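Local coordinates for pyruvate kinase 1 (PDB 4KCT), which catalyses the final step of glycolysis, phosphoryl transfer from phosphoenolpyruvate to ADP, and like other pyruvate kinases also has oxaloacetate decarboxylase activity, at residues I234-N242 against S256-L266; M46-S54 against I79-G87. All coordinates share one frame; numbering follows the deposited sequence.

Interaction 1. Residues I234-N242 against S256-L266. With MG (magnesium ion), chain C; PYR (pyruvic acid), chain E.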
ATOM      1  N   ILE A 234      29.957  17.773  23.089  1.00 20.61           N
ATOM      2  CA  ILE A 234      28.764  17.788  23.945  1.00 20.11           C
ATOM      3  C   ILE A 234      27.549  17.922  23.028  1.00 19.60           C
ATOM      4  O   ILE A 234      27.595  18.696  22.075  1.00 18.61           O
ATOM      5  CB  ILE A 234      28.817  18.975  24.928  1.00 21.64           C
ATOM      6  CG1 ILE A 234      29.995  18.803  25.902  1.00 19.96           C
ATOM      7  CG2 ILE A 234      27.485  19.112  25.682  1.00 20.00           C
ATOM      8  CD1 ILE A 234      30.276  20.032  26.774  1.00 19.62           C
ATOM      9  N   LEU A 235      26.515  17.102  23.231  1.00 17.95           N
ATOM     10  CA  LEU A 235      25.334  17.181  22.346  1.00 19.00           C
ATOM     11  C   LEU A 235      24.583  18.480  22.598  1.00 18.39           C
ATOM     12  O   LEU A 235      24.397  18.879  23.755  1.00 19.40           O
ATOM     13  CB  LEU A 235      24.382  16.018  22.595  1.00 19.28           C
ATOM     14  CG  LEU A 235      24.944  14.613  22.543  1.00 21.16           C
ATOM     15  CD1 LEU A 235      23.773  13.650  22.723  1.00 23.88           C
ATOM     16  CD2 LEU A 235      25.670  14.368  21.229  1.00 20.35           C
ATOM     17  N   ILE A 236      24.055  19.080  21.536  1.00 17.33           N
ATOM     18  CA  ILE A 236      23.076  20.155  21.703  1.00 17.21           C
ATOM     19  C   ILE A 236      21.667  19.653  21.369  1.00 19.17           C
ATOM     20  O   ILE A 236      21.410  19.200  20.256  1.00 17.02           O
ATOM     21  CB  ILE A 236      23.412  21.378  20.846  1.00 18.33           C
ATOM     22  CG1 ILE A 236      24.751  21.973  21.294  1.00 20.26           C
ATOM     23  CG2 ILE A 236      22.285  22.412  20.933  1.00 17.92           C
ATOM     24  CD1 ILE A 236      25.244  23.113  20.421  1.00 21.10           C
ATOM     25  N   ILE A 237      20.811  19.607  22.386  1.00 16.77           N
ATOM     26  CA  ILE A 237      19.423  19.239  22.202  1.00 16.52           C
ATOM     27  C   ILE A 237      18.628  20.543  22.198  1.00 17.35           C
ATOM     28  O   ILE A 237      18.553  21.238  23.226  1.00 16.58           O
ATOM     29  CB  ILE A 237      18.913  18.331  23.358  1.00 18.02           C
ATOM     30  CG1 ILE A 237      19.787  17.074  23.526  1.00 16.36           C
ATOM     31  CG2 ILE A 237      17.438  17.928  23.139  1.00 17.70           C
ATOM     32  CD1 ILE A 237      20.017  16.311  22.237  1.00 17.07           C
ATOM     33  N   SER A 238      18.082  20.921  21.039  1.00 15.72           N
ATOM     34  CA  SER A 238      17.419  22.218  20.942  1.00 16.56           C
ATOM     35  C   SER A 238      16.002  22.109  21.463  1.00 18.29           C
ATOM     36  O   SER A 238      15.264  21.199  21.068  1.00 14.93           O
ATOM     37  CB  SER A 238      17.418  22.707  19.487  1.00 17.24           C
ATOM     38  OG  SER A 238      18.750  23.025  19.088  1.00 19.46           O
ATOM     39  N   LYS A 239      15.617  23.017  22.368  1.00 15.95           N
ATOM     40  CA  LYS A 239      14.256  23.000  22.899  1.00 16.39           C
ATOM     41  C   LYS A 239      13.373  23.895  22.061  1.00 17.74           C
ATOM     42  O   LYS A 239      13.707  25.054  21.800  1.00 18.21           O
ATOM     43  CB  LYS A 239      14.218  23.450  24.358  1.00 15.49           C
ATOM     44  CG  LYS A 239      15.149  22.619  25.248  1.00 16.17           C
ATOM     45  CD  LYS A 239      15.303  23.247  26.641  1.00 19.48           C
ATOM     46  CE  LYS A 239      13.964  23.590  27.268  1.00 18.04           C
ATOM     47  NZ  LYS A 239      14.187  24.254  28.594  1.00 17.93           N
ATOM     48  N   ILE A 240      12.336  23.299  21.507  1.00 16.78           N
ATOM     49  CA  ILE A 240      11.372  24.032  20.700  1.00 17.00           C
ATOM     50  C   ILE A 240      10.256  24.550  21.614  1.00 18.16           C
ATOM     51  O   ILE A 240       9.474  23.755  22.175  1.00 17.95           O
ATOM     52  CB  ILE A 240      10.774  23.098  19.627  1.00 15.48           C
ATOM     53  CG1 ILE A 240      11.890  22.478  18.793  1.00 16.13           C
ATOM     54  CG2 ILE A 240       9.720  23.826  18.760  1.00 16.92           C
ATOM     55  CD1 ILE A 240      12.751  23.499  18.050  1.00 16.03           C
ATOM     56  N   GLU A 241      10.156  25.876  21.746  1.00 16.79           N
ATOM     57  CA  GLU A 241       9.313  26.455  22.778  1.00 19.07           C
ATOM     58  C   GLU A 241       8.365  27.531  22.266  1.00 18.72           C
ATOM     59  O   GLU A 241       7.661  28.144  23.066  1.00 19.67           O
ATOM     60  CB  GLU A 241      10.172  27.051  23.919  1.00 21.30           C
ATOM     61  CG  GLU A 241      11.310  26.176  24.372  1.00 19.33           C
ATOM     62  CD  GLU A 241      11.672  26.409  25.832  1.00 21.43           C
ATOM     63  OE1 GLU A 241      10.824  26.124  26.711  1.00 25.93           O
ATOM     64  OE2 GLU A 241      12.838  26.715  26.104  1.00 18.86           O
ATOM     65  N   ASN A 242       8.424  27.840  20.965  1.00 17.71           N
ATOM     66  CA  ASN A 242       7.575  28.899  20.399  1.00 19.43           C
ATOM     67  C   ASN A 242       7.387  28.706  18.902  1.00 17.94           C
ATOM     68  O   ASN A 242       7.897  27.725  18.329  1.00 17.14           O
ATOM     69  CB  ASN A 242       8.157  30.315  20.706  1.00 19.46           C
ATOM     70  CG  ASN A 242       9.244  30.746  19.707  1.00 21.62           C
ATOM     71  OD1 ASN A 242      10.019  29.919  19.205  1.00 19.00           O
ATOM     72  ND2 ASN A 242       9.334  32.063  19.461  1.00 24.18           N
ATOM     73  N   SER A 256      21.221  20.635  14.965  1.00 17.68           N
ATOM     74  CA  SER A 256      21.209  20.155  16.348  1.00 17.82           C
ATOM     75  C   SER A 256      21.627  18.700  16.397  1.00 18.59           C
ATOM     76  O   SER A 256      21.601  18.016  15.378  1.00 19.94           O
ATOM     77  CB  SER A 256      19.790  20.305  16.956  1.00 17.01           C
ATOM     78  OG  SER A 256      19.357  21.649  16.894  1.00 19.38           O
ATOM     79  N   ASN A 257      21.920  18.196  17.594  1.00 17.60           N
ATOM     80  CA  ASN A 257      22.113  16.765  17.776  1.00 17.57           C
ATOM     81  C   ASN A 257      20.782  16.072  18.102  1.00 19.08           C
ATOM     82  O   ASN A 257      20.669  14.865  18.019  1.00 17.75           O
ATOM     83  CB  ASN A 257      23.130  16.496  18.889  1.00 15.81           C
ATOM     84  CG  ASN A 257      24.516  17.084  18.569  1.00 19.34           C
ATOM     85  OD1 ASN A 257      24.826  18.194  18.983  1.00 18.72           O
ATOM     86  ND2 ASN A 257      25.206  16.465  17.639  1.00 20.16           N
ATOM     87  N   GLY A 258      19.800  16.851  18.515  1.00 19.30           N
ATOM     88  CA  GLY A 258      18.517  16.291  18.981  1.00 17.77           C
ATOM     89  C   GLY A 258      17.565  17.414  19.338  1.00 16.26           C
ATOM     90  O   GLY A 258      17.927  18.598  19.238  1.00 14.67           O
ATOM     91  N   ILE A 259      16.318  17.061  19.659  1.00 15.27           N
ATOM     92  CA  ILE A 259      15.266  18.065  19.855  1.00 15.12           C
ATOM     93  C   ILE A 259      14.506  17.737  21.144  1.00 15.41           C
ATOM     94  O   ILE A 259      14.305  16.584  21.450  1.00 13.66           O
ATOM     95  CB  ILE A 259      14.270  18.040  18.680  1.00 15.36           C
ATOM     96  CG1 ILE A 259      14.983  18.417  17.371  1.00 15.46           C
ATOM     97  CG2 ILE A 259      13.065  18.932  18.978  1.00 14.94           C
ATOM     98  CD1 ILE A 259      15.460  19.884  17.358  1.00 15.29           C
ATOM     99  N   MET A 260      14.107  18.754  21.897  1.00 14.76           N
ATOM    100  CA  MET A 260      13.091  18.544  22.921  1.00 16.56           C
ATOM    101  C   MET A 260      11.829  19.292  22.569  1.00 15.67           C
ATOM    102  O   MET A 260      11.870  20.455  22.228  1.00 16.86           O
ATOM    103  CB  MET A 260      13.596  19.006  24.310  1.00 15.38           C
ATOM    104  CG  MET A 260      12.510  18.891  25.362  1.00 15.80           C
ATOM    105  SD  MET A 260      12.857  19.815  26.870  1.00 21.52           S
ATOM    106  CE  MET A 260      14.413  19.078  27.364  1.00 18.34           C
ATOM    107  N   VAL A 261      10.699  18.608  22.639  1.00 14.98           N
ATOM    108  CA  VAL A 261       9.424  19.272  22.508  1.00 14.99           C
ATOM    109  C   VAL A 261       9.043  19.844  23.869  1.00 16.38           C
ATOM    110  O   VAL A 261       8.663  19.100  24.772  1.00 14.43           O
ATOM    111  CB  VAL A 261       8.321  18.284  22.006  1.00 17.59           C
ATOM    112  CG1 VAL A 261       6.976  19.004  21.845  1.00 17.89           C
ATOM    113  CG2 VAL A 261       8.757  17.641  20.687  1.00 17.50           C
ATOM    114  N   ALA A 262       9.319  21.132  24.065  1.00 15.26           N
ATOM    115  CA  ALA A 262       9.271  21.720  25.394  1.00 15.16           C
ATOM    116  C   ALA A 262       7.864  22.281  25.635  1.00 15.40           C
ATOM    117  O   ALA A 262       7.588  23.438  25.340  1.00 15.16           O
ATOM    118  CB  ALA A 262      10.322  22.818  25.522  1.00 16.22           C
ATOM    119  N   ARG A 263       6.943  21.391  25.985  1.00 14.10           N
ATOM    120  CA  ARG A 263       5.513  21.669  25.861  1.00 16.43           C
ATOM    121  C   ARG A 263       4.993  22.752  26.802  1.00 16.62           C
ATOM    122  O   ARG A 263       3.934  23.306  26.559  1.00 16.91           O
ATOM    123  CB  ARG A 263       4.701  20.394  26.034  1.00 14.23           C
ATOM    124  CG  ARG A 263       4.962  19.401  24.911  1.00 13.70           C
ATOM    125  CD  ARG A 263       4.030  18.220  25.032  1.00 13.52           C
ATOM    126  NE  ARG A 263       4.024  17.649  26.385  1.00 14.47           N
ATOM    127  CZ  ARG A 263       3.283  16.604  26.726  1.00 14.99           C
ATOM    128  NH1 ARG A 263       2.520  16.024  25.811  1.00 14.30           N
ATOM    129  NH2 ARG A 263       3.183  16.234  28.002  1.00 16.96           N
ATOM    130  N   GLY A 264       5.732  23.025  27.883  1.00 18.14           N
ATOM    131  CA  GLY A 264       5.316  24.033  28.866  1.00 18.72           C
ATOM    132  C   GLY A 264       5.281  25.404  28.232  1.00 18.32           C
ATOM    133  O   GLY A 264       4.199  25.993  28.030  1.00 18.60           O
ATOM    134  N   ASP A 265       6.451  25.873  27.808  1.00 17.93           N
ATOM    135  CA  ASP A 265       6.536  27.159  27.118  1.00 17.99           C
ATOM    136  C   ASP A 265       5.776  27.136  25.781  1.00 16.94           C
ATOM    137  O   ASP A 265       5.131  28.124  25.378  1.00 15.15           O
ATOM    138  CB  ASP A 265       8.009  27.554  26.939  1.00 20.13           C
ATOM    139  CG  ASP A 265       8.606  28.172  28.220  1.00 28.86           C
ATOM    140  OD1 ASP A 265       9.659  27.687  28.724  1.00 27.24           O
ATOM    141  OD2 ASP A 265       7.925  29.042  28.798  1.00 35.74           O
ATOM    142  N   LEU A 266       5.866  26.024  25.071  1.00 16.01           N
ATOM    143  CA  LEU A 266       5.237  25.956  23.761  1.00 15.50           C
ATOM    144  C   LEU A 266       3.738  26.228  23.865  1.00 15.69           C
ATOM    145  O   LEU A 266       3.166  26.907  23.006  1.00 15.73           O
ATOM    146  CB  LEU A 266       5.500  24.588  23.091  1.00 15.87           C
ATOM    147  CG  LEU A 266       5.087  24.436  21.643  1.00 16.66           C
ATOM    148  CD1 LEU A 266       5.758  25.514  20.785  1.00 18.41           C
ATOM    149  CD2 LEU A 266       5.474  23.041  21.137  1.00 19.56           C
TER
HETATM  150 MG    MG C1001      10.641  25.971  28.683  1.00 24.91          MG
HETATM  151  C   PYR E1003       9.168  23.641  28.904  1.00 27.52           C
HETATM  152  O   PYR E1003       8.339  22.693  28.813  1.00 23.33           O
HETATM  153  OXT PYR E1003       8.832  24.809  28.555  1.00 24.36           O
HETATM  154  CA  PYR E1003      10.584  23.361  29.294  1.00 34.12           C
HETATM  155  O3  PYR E1003      11.399  24.293  29.417  1.00 28.13           O
HETATM  156  CB  PYR E1003      11.047  21.932  29.426  1.00 22.57           C
HETATM  157  O   HOH W   1      12.543  27.282  28.578  1.00 22.91           O
HETATM  158  O   HOH W   2      10.628  26.437  30.763  1.00 38.32           O
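E241 OE1 and D265 OD1 meet at the magnesium ion, each 2.0 Å from the metal. The two oxygens stand only 2.8 Å apart, E241 OE1 to D265 OD1, and tolerate this because they share the cation; their carboxylate planes are turned 58° apart. Pyruvate OXT and O3 and two waters bring the ligands to six. Pyruvate itself is gripped from both segments. K239 NZ donates to its keto O3 at 2.9 Å, the lysine chain being extended at first and then bent at chi3 (50°). D265 N, in the first turn of helix 263-269, donates to OXT at 2.7 Å, and G264 N holds the other carboxylate oxygen, a helix start that probably also helps neutralise the ligand's charge. M260 sets SD against the pyruvate methyl and runs alongside K239, SD 4.0 Å from K239 CE.

One shell out, A262 CB lies against E241 OE1 and CG, and F213 N steadies E241 OE2. Behind them, the parallel ladder passes from S238 N to G258 O and on to A262 N on I240 O. At its far end, N257 OD1 takes I236 N almost straight on (2.8 Å, 177°), and S238 OG donates to S256 OG. I240 and I259 pack together against helix 275-289. Ligands gathered at the C-terminal ends of neighbouring strands of a closed eight-stranded parallel barrel mark a TIM-barrel active site.

Interaction 2. Residues M46-S54 against I79-G87. With K (potassium ion), chain D.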
ATOM      1  N   MET A  46      15.729   5.904  35.639  1.00 19.14           N
ATOM      2  CA  MET A  46      16.308   7.139  35.104  1.00 17.89           C
ATOM      3  C   MET A  46      17.523   6.797  34.238  1.00 17.88           C
ATOM      4  O   MET A  46      18.401   6.073  34.692  1.00 19.04           O
ATOM      5  CB  MET A  46      16.775   8.056  36.223  1.00 18.70           C
ATOM      6  CG  MET A  46      17.515   9.271  35.675  1.00 22.57           C
ATOM      7  SD  MET A  46      18.098  10.471  36.930  1.00 23.64           S
ATOM      8  CE  MET A  46      19.351   9.520  37.789  1.00 19.61           C
ATOM      9  N   SER A  47      17.569   7.316  33.010  1.00 16.81           N
ATOM     10  CA  SER A  47      18.769   7.204  32.153  1.00 16.92           C
ATOM     11  C   SER A  47      19.581   8.490  32.080  1.00 16.14           C
ATOM     12  O   SER A  47      20.764   8.451  31.749  1.00 18.58           O
ATOM     13  CB  SER A  47      18.382   6.783  30.727  1.00 18.18           C
ATOM     14  OG  SER A  47      17.964   5.425  30.726  1.00 22.09           O
ATOM     15  N   VAL A  48      18.914   9.640  32.221  1.00 15.08           N
ATOM     16  CA  VAL A  48      19.610  10.955  32.104  1.00 15.34           C
ATOM     17  C   VAL A  48      19.117  11.843  33.224  1.00 16.15           C
ATOM     18  O   VAL A  48      17.916  11.868  33.504  1.00 15.22           O
ATOM     19  CB  VAL A  48      19.286  11.674  30.784  1.00 14.95           C
ATOM     20  CG1 VAL A  48      19.884  13.098  30.781  1.00 15.50           C
ATOM     21  CG2 VAL A  48      19.777  10.846  29.567  1.00 15.89           C
ATOM     22  N   ALA A  49      20.057  12.488  33.928  1.00 14.59           N
ATOM     23  CA  ALA A  49      19.732  13.433  34.979  1.00 15.16           C
ATOM     24  C   ALA A  49      19.764  14.867  34.437  1.00 16.07           C
ATOM     25  O   ALA A  49      20.759  15.302  33.848  1.00 19.35           O
ATOM     26  CB  ALA A  49      20.709  13.282  36.152  1.00 15.09           C
ATOM     27  N   ARG A  50      18.635  15.542  34.533  1.00 16.30           N
ATOM     28  CA  ARG A  50      18.514  16.913  34.037  1.00 16.52           C
ATOM     29  C   ARG A  50      18.715  17.911  35.189  1.00 16.16           C
ATOM     30  O   ARG A  50      18.126  17.763  36.269  1.00 15.71           O
ATOM     31  CB  ARG A  50      17.158  17.126  33.408  1.00 15.56           C
ATOM     32  CG  ARG A  50      16.865  18.574  32.968  1.00 18.32           C
ATOM     33  CD  ARG A  50      15.418  18.685  32.477  1.00 19.64           C
ATOM     34  NE  ARG A  50      15.019  20.050  32.106  1.00 22.24           N
ATOM     35  CZ  ARG A  50      14.157  20.780  32.804  1.00 24.08           C
ATOM     36  NH1 ARG A  50      13.612  20.292  33.937  1.00 19.04           N
ATOM     37  NH2 ARG A  50      13.858  22.004  32.397  1.00 23.03           N
ATOM     38  N   MET A  51      19.661  18.828  35.000  1.00 16.22           N
ATOM     39  CA  MET A  51      19.828  19.961  35.890  1.00 17.61           C
ATOM     40  C   MET A  51      19.171  21.182  35.256  1.00 18.33           C
ATOM     41  O   MET A  51      19.553  21.608  34.159  1.00 16.64           O
ATOM     42  CB  MET A  51      21.320  20.247  36.109  1.00 18.65           C
ATOM     43  CG  MET A  51      22.141  19.027  36.559  1.00 19.74           C
ATOM     44  SD  MET A  51      23.883  19.428  36.728  1.00 24.09           S
ATOM     45  CE  MET A  51      24.359  19.801  35.029  1.00 18.01           C
ATOM     46  N   ASN A  52      18.197  21.750  35.954  1.00 18.37           N
ATOM     47  CA  ASN A  52      17.497  22.908  35.469  1.00 18.94           C
ATOM     48  C   ASN A  52      18.165  24.161  35.967  1.00 20.33           C
ATOM     49  O   ASN A  52      17.994  24.544  37.133  1.00 19.13           O
ATOM     50  CB  ASN A  52      16.046  22.895  35.947  1.00 20.41           C
ATOM     51  CG  ASN A  52      15.232  24.044  35.357  1.00 22.17           C
ATOM     52  OD1 ASN A  52      15.743  24.855  34.562  1.00 18.55           O
ATOM     53  ND2 ASN A  52      13.976  24.128  35.747  1.00 22.39           N
ATOM     54  N   PHE A  53      18.983  24.770  35.113  1.00 20.28           N
ATOM     55  CA  PHE A  53      19.755  25.950  35.514  1.00 22.16           C
ATOM     56  C   PHE A  53      18.923  27.218  35.508  1.00 24.44           C
ATOM     57  O   PHE A  53      19.447  28.294  35.777  1.00 22.89           O
ATOM     58  CB  PHE A  53      20.994  26.143  34.617  1.00 20.83           C
ATOM     59  CG  PHE A  53      22.202  25.395  35.081  1.00 22.37           C
ATOM     60  CD1 PHE A  53      22.147  24.024  35.305  1.00 22.75           C
ATOM     61  CD2 PHE A  53      23.405  26.065  35.319  1.00 23.57           C
ATOM     62  CE1 PHE A  53      23.271  23.332  35.716  1.00 19.81           C
ATOM     63  CE2 PHE A  53      24.527  25.379  35.728  1.00 23.51           C
ATOM     64  CZ  PHE A  53      24.453  24.018  35.969  1.00 23.53           C
ATOM     65  N   SER A  54      17.618  27.101  35.266  1.00 23.28           N
ATOM     66  CA  SER A  54      16.725  28.213  35.607  1.00 25.21           C
ATOM     67  C   SER A  54      16.754  28.534  37.105  1.00 27.65           C
ATOM     68  O   SER A  54      16.518  29.668  37.489  1.00 26.20           O
ATOM     69  CB  SER A  54      15.292  27.938  35.160  1.00 28.33           C
ATOM     70  OG  SER A  54      15.197  27.990  33.759  1.00 25.75           O
ATOM     71  N   ILE A  79      25.274   7.062  33.295  1.00 21.42           N
ATOM     72  CA  ILE A  79      24.102   7.950  33.331  1.00 20.36           C
ATOM     73  C   ILE A  79      24.456   9.301  32.694  1.00 20.88           C
ATOM     74  O   ILE A  79      25.471   9.891  33.037  1.00 18.93           O
ATOM     75  CB  ILE A  79      23.626   8.161  34.782  1.00 19.53           C
ATOM     76  CG1 ILE A  79      23.237   6.807  35.413  1.00 20.20           C
ATOM     77  CG2 ILE A  79      22.528   9.230  34.867  1.00 19.22           C
ATOM     78  CD1 ILE A  79      22.062   6.111  34.746  1.00 19.37           C
ATOM     79  N   GLY A  80      23.648   9.740  31.721  1.00 17.74           N
ATOM     80  CA  GLY A  80      23.873  11.017  31.067  1.00 17.92           C
ATOM     81  C   GLY A  80      23.601  12.157  32.041  1.00 17.82           C
ATOM     82  O   GLY A  80      22.684  12.076  32.863  1.00 17.03           O
ATOM     83  N   ILE A  81      24.342  13.251  31.901  1.00 16.93           N
ATOM     84  CA  ILE A  81      24.059  14.460  32.660  1.00 16.70           C
ATOM     85  C   ILE A  81      23.770  15.627  31.695  1.00 18.06           C
ATOM     86  O   ILE A  81      24.557  15.899  30.775  1.00 16.88           O
ATOM     87  CB  ILE A  81      25.232  14.828  33.608  1.00 17.08           C
ATOM     88  CG1 ILE A  81      25.386  13.773  34.708  1.00 18.66           C
ATOM     89  CG2 ILE A  81      24.988  16.204  34.244  1.00 18.84           C
ATOM     90  CD1 ILE A  81      26.658  13.936  35.564  1.00 20.07           C
ATOM     91  N   ALA A  82      22.573  16.206  31.818  1.00 17.71           N
ATOM     92  CA  ALA A  82      22.137  17.271  30.919  1.00 17.92           C
ATOM     93  C   ALA A  82      22.065  18.590  31.651  1.00 18.17           C
ATOM     94  O   ALA A  82      21.511  18.670  32.743  1.00 18.72           O
ATOM     95  CB  ALA A  82      20.759  16.932  30.293  1.00 17.88           C
ATOM     96  N   LEU A  83      22.498  19.654  30.981  1.00 18.97           N
ATOM     97  CA  LEU A  83      22.406  21.001  31.535  1.00 17.57           C
ATOM     98  C   LEU A  83      21.336  21.770  30.752  1.00 17.81           C
ATOM     99  O   LEU A  83      21.468  21.964  29.547  1.00 16.92           O
ATOM    100  CB  LEU A  83      23.775  21.706  31.437  1.00 17.92           C
ATOM    101  CG  LEU A  83      23.903  23.058  32.168  1.00 20.00           C
ATOM    102  CD1 LEU A  83      25.370  23.413  32.395  1.00 19.74           C
ATOM    103  CD2 LEU A  83      23.175  24.177  31.407  1.00 19.87           C
ATOM    104  N   ASP A  84      20.227  22.101  31.418  1.00 18.09           N
ATOM    105  CA  ASP A  84      19.099  22.771  30.746  1.00 18.20           C
ATOM    106  C   ASP A  84      19.172  24.278  31.024  1.00 18.86           C
ATOM    107  O   ASP A  84      19.063  24.694  32.169  1.00 19.56           O
ATOM    108  CB  ASP A  84      17.759  22.169  31.249  1.00 18.83           C
ATOM    109  CG  ASP A  84      16.539  22.676  30.470  1.00 21.33           C
ATOM    110  OD1 ASP A  84      16.397  23.905  30.327  1.00 21.60           O
ATOM    111  OD2 ASP A  84      15.680  21.844  30.046  1.00 21.19           O
ATOM    112  N   THR A  85      19.440  25.084  29.991  1.00 17.83           N
ATOM    113  CA  THR A  85      19.802  26.498  30.215  1.00 17.76           C
ATOM    114  C   THR A  85      18.596  27.325  30.667  1.00 18.27           C
ATOM    115  O   THR A  85      17.442  27.001  30.362  1.00 18.71           O
ATOM    116  CB  THR A  85      20.403  27.148  28.947  1.00 18.37           C
ATOM    117  OG1 THR A  85      19.436  27.096  27.903  1.00 18.32           O
ATOM    118  CG2 THR A  85      21.655  26.387  28.516  1.00 19.06           C
ATOM    119  N   LYS A  86      18.859  28.406  31.376  1.00 20.07           N
ATOM    120  CA  LYS A  86      17.807  29.379  31.687  1.00 22.70           C
ATOM    121  C   LYS A  86      17.241  29.994  30.392  1.00 23.25           C
ATOM    122  O   LYS A  86      16.053  30.024  30.193  1.00 21.39           O
ATOM    123  CB  LYS A  86      18.357  30.494  32.605  1.00 23.29           C
ATOM    124  CG  LYS A  86      17.274  31.338  33.264  1.00 32.85           C
ATOM    125  CD  LYS A  86      17.903  32.423  34.145  1.00 37.20           C
ATOM    126  CE  LYS A  86      16.989  32.828  35.287  1.00 45.50           C
ATOM    127  NZ  LYS A  86      15.590  33.009  34.821  1.00 48.72           N
ATOM    128  N   GLY A  87      18.108  30.474  29.518  1.00 22.56           N
ATOM    129  CA  GLY A  87      17.657  30.984  28.238  1.00 23.63           C
ATOM    130  C   GLY A  87      17.147  32.414  28.339  1.00 27.91           C
ATOM    131  O   GLY A  87      17.188  33.024  29.408  1.00 23.40           O
TER
HETATM  132  K     K D1002      15.577  25.817  32.006  1.00 27.08           K
HETATM  133  O   HOH W   3      14.323  27.738  30.757  1.00 25.20           O
HETATM  134  O   HOH W   4      12.837  24.890  31.814  1.00 33.20           O
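I79 lays its CG2 branch against the carbonyl of S47, 3.7 Å from S47 O. G80 then donates through N to that same oxygen and accepts A49 N on its own carbonyl, with V48 CG1 resting beside G80 O. I81 turns to the face that also carries A49 and M51; its CG2 touches M51 CE at 3.7 Å, the methionine bending at chi3 (-65°) to bring CE there. A82 faces the other way, beside V48 CG1, and its backbone bonds to A49 O and M51 N. Strands 46-52 and 80-84, joined through helix 58-75, thus form one beta-alpha-beta unit of the eight-stranded TIM barrel, with V48, R50, A82 and D84 on its inner face. L83, back among the outward residues, sets CG over the face of the F53 ring in a CH-pi contact, 3.8 Å from the centroid; the ring also stacks with H61. D84 carries the polar work. Its OD2 accepts R50 NE at 2.8 Å and, more weakly, NH2: the oxygen lies in the guanidinium plane, yet the arginine approaches from above the carboxylate, whose plane is 84° from its own. D84 OD1 binds the potassium ion at 2.7 Å. T85 contributes its backbone O to the same ion, which N52 OD1 and S54 OG reach from the opposing segment; N52 OD1 also accepts S54 N (3.0 Å) in an Asx turn. K86 passes alongside S54, CG 4.0 Å from S54 OG, and its carbonyl receives a water that is itself a potassium ligand.

In the fold
Interactions 1 and 2 lie on the same closed barrel, their centres about 12 Å apart, with strand 208-211 between strands 80-84 and 235-240. They meet directly in a salt bridge, K239 NZ to D84 OD1 at 2.8 Å, so the lysine that holds pyruvate is also tied to a carboxylate oxygen of the potassium site. M260 CE adds a looser contact, 4.1 Å from D84 OD2. The magnesium ion of interaction 1 and the potassium ion of interaction 2 lie 6.0 Å apart, MG to K, beside the bound pyruvate. R50 approaches pyruvate to about 4 Å at nearest atoms, so both contacts border the same active site.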